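PDB 6NRU: CobC from Shigella flexneri 2a, which probably removes the phosphate from alpha-ribazole 5'-phosphate and from adenosylcobalamin 5'-phosphate, a step in assembling the nucleotide loop of vitamin B12. Local coordinates for residues Q100-N105 with I117-E122. Sequence-based numbering, arbitrary orientation.
Sequences QEDAEN and IPTNGE
A type II beta turn from Pro118 to Gly121, closed by Gly121 N to Pro118 O at 2.7 Å, presents Thr119 to Asp102 at the junction of helices 95-101 and 103-111. The contact lies in the helical region between strands 76-78 and 146-151 of this branch 1 histidine phosphatase, at the surface and away from the active-site residues His11 and Glu84, and its centre lies about 23 Å from that of the chain. Asp102 is the first residue after helix 95-101 to leave helical backbone angles; although it occupies the N-cap position of the second helix, its carboxylate makes no capping bond and reaches across to the turn instead. There Thr119 OG1 donates a hydrogen bond to Asp102 OD2 at 2.6 Å, received on the syn lone pair, the side of the other carboxylate oxygen. The two side chains approach from opposite directions. With CG anti to the Asp102 backbone N (chi1 -163°), the carboxylate extends toward the threonine. Asn105, three residues on in helix 103-111, crosses Thr119 at about a right angle, and its methylene carbon CB stands beside the hydroxyl, 3.5 Å from Thr119 OG1. Trp90 NE1 also hydrogen-bonds to Asp102 OD2, while the Thr119 backbone is bonded to Asp89. The contact is small, burying 106 Å² summed over both sides, and the hydroxyl-carboxylate bond is its one specific interaction. Two donors, a hydroxyl and an indole N-H, converge on one carboxylate oxygen; they would be expected to stabilise its negative charge and restrict rotation of the Asp102 carboxylate.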
loop_
_atom_site.group_PDB
_atom_site.type_symbol
_atom_site.label_atom_id
_atom_site.label_comp_id
_atom_site.label_asym_id
_atom_site.label_seq_id
_atom_site.Cartn_x
_atom_site.Cartn_y
_atom_site.Cartn_z
ATOM N N GLN A 100 13.630 -24.132 3.085
ATOM C CA GLN A 100 14.593 -25.159 2.703
ATOM C C GLN A 100 15.823 -24.593 2.004
ATOM O O GLN A 100 16.944 -25.023 2.293
ATOM C CB GLN A 100 13.925 -26.205 1.801
ATOM C CG GLN A 100 13.092 -27.236 2.556
ATOM C CD GLN A 100 13.898 -28.461 2.956
ATOM O OE1 GLN A 100 14.144 -29.354 2.142
ATOM N NE2 GLN A 100 14.316 -28.509 4.216
ATOM N N GLU A 101 15.645 -23.627 1.099
ATOM C CA GLU A 101 16.776 -23.094 0.344
ATOM C C GLU A 101 17.575 -22.066 1.137
ATOM O O GLU A 101 18.783 -21.925 0.912
ATOM C CB GLU A 101 16.284 -22.485 -0.971
ATOM C CG GLU A 101 15.773 -23.525 -1.959
ATOM C CD GLU A 101 14.563 -23.058 -2.744
ATOM O OE1 GLU A 101 14.257 -21.848 -2.703
ATOM O OE2 GLU A 101 13.916 -23.907 -3.395
ATOM N N ASP A 102 16.930 -21.352 2.062
ATOM C CA ASP A 102 17.577 -20.329 2.881
ATOM C C ASP A 102 17.066 -20.451 4.320
ATOM O O ASP A 102 16.472 -19.536 4.878
ATOM C CB ASP A 102 17.314 -18.935 2.309
ATOM C CG ASP A 102 18.275 -17.889 2.841
ATOM O OD1 ASP A 102 19.175 -18.243 3.629
ATOM O OD2 ASP A 102 18.130 -16.706 2.470
ATOM N N ALA A 103 17.327 -21.605 4.939
ATOM C CA ALA A 103 16.660 -21.960 6.190
ATOM C C ALA A 103 16.954 -20.956 7.299
ATOM O O ALA A 103 16.031 -20.412 7.914
ATOM C CB ALA A 103 17.071 -23.368 6.621
ATOM N N GLU A 104 18.234 -20.694 7.570
ATOM C CA GLU A 104 18.585 -19.902 8.744
ATOM C C GLU A 104 18.114 -18.460 8.609
ATOM O O GLU A 104 17.449 -17.930 9.506
ATOM C CB GLU A 104 20.091 -19.952 8.989
ATOM C CG GLU A 104 20.540 -19.037 10.115
ATOM C CD GLU A 104 22.037 -19.068 10.327
ATOM O OE1 GLU A 104 22.700 -19.954 9.750
ATOM O OE2 GLU A 104 22.551 -18.206 11.073
ATOM N N ASN A 105 18.455 -17.803 7.498
ATOM C CA ASN A 105 18.060 -16.408 7.322
ATOM C C ASN A 105 16.544 -16.267 7.267
ATOM O O ASN A 105 15.986 -15.283 7.764
ATOM C CB ASN A 105 18.704 -15.831 6.060
ATOM C CG ASN A 105 20.211 -15.997 6.048
ATOM O OD1 ASN A 105 20.803 -16.342 5.024
ATOM N ND2 ASN A 105 20.841 -15.753 7.191
ATOM N N ILE A 117 16.500 -9.125 8.581
ATOM C CA ILE A 117 16.623 -8.532 7.252
ATOM C C ILE A 117 16.410 -9.630 6.216
ATOM O O ILE A 117 17.126 -10.644 6.254
ATOM C CB ILE A 117 17.991 -7.860 7.060
ATOM C CG1 ILE A 117 18.347 -6.999 8.275
ATOM C CG2 ILE A 117 18.003 -7.027 5.788
ATOM C CD1 ILE A 117 17.436 -5.811 8.471
ATOM N N PRO A 118 15.458 -9.483 5.293
ATOM C CA PRO A 118 15.374 -10.428 4.174
ATOM C C PRO A 118 16.680 -10.449 3.396
ATOM O O PRO A 118 17.320 -9.413 3.198
ATOM C CB PRO A 118 14.218 -9.880 3.330
ATOM C CG PRO A 118 13.401 -9.086 4.282
ATOM C CD PRO A 118 14.374 -8.486 5.256
ATOM N N THR A 119 17.075 -11.646 2.959
ATOM C CA THR A 119 18.389 -11.855 2.360
ATOM C C THR A 119 18.664 -10.875 1.223
ATOM O O THR A 119 18.020 -10.932 0.171
ATOM C CB THR A 119 18.527 -13.296 1.866
ATOM O OG1 THR A 119 18.424 -14.191 2.980
ATOM C CG2 THR A 119 19.874 -13.497 1.187
ATOM N N ASN A 120 19.619 -9.968 1.448
ATOM C CA ASN A 120 19.981 -8.921 0.493
ATOM C C ASN A 120 18.793 -8.019 0.166
ATOM O O ASN A 120 18.658 -7.532 -0.959
ATOM C CB ASN A 120 20.584 -9.510 -0.788
ATOM C CG ASN A 120 21.935 -10.164 -0.552
ATOM O OD1 ASN A 120 22.678 -9.774 0.351
ATOM N ND2 ASN A 120 22.262 -11.163 -1.366
ATOM N N GLY A 121 17.928 -7.792 1.152
ATOM C CA GLY A 121 16.813 -6.880 0.996
ATOM C C GLY A 121 16.819 -5.793 2.049
ATOM O O GLY A 121 17.875 -5.464 2.599
ATOM N N GLU A 122 15.651 -5.230 2.343
ATOM C CA GLU A 122 15.503 -4.209 3.371
ATOM C C GLU A 122 14.641 -4.741 4.510
ATOM O O GLU A 122 13.656 -5.454 4.281
ATOM C CB GLU A 122 14.902 -2.919 2.793
ATOM C CG GLU A 122 13.389 -2.929 2.591
ATOM C CD GLU A 122 12.846 -1.578 2.146
ATOM O OE1 GLU A 122 13.276 -0.547 2.708
ATOM O OE2 GLU A 122 11.985 -1.546 1.240
#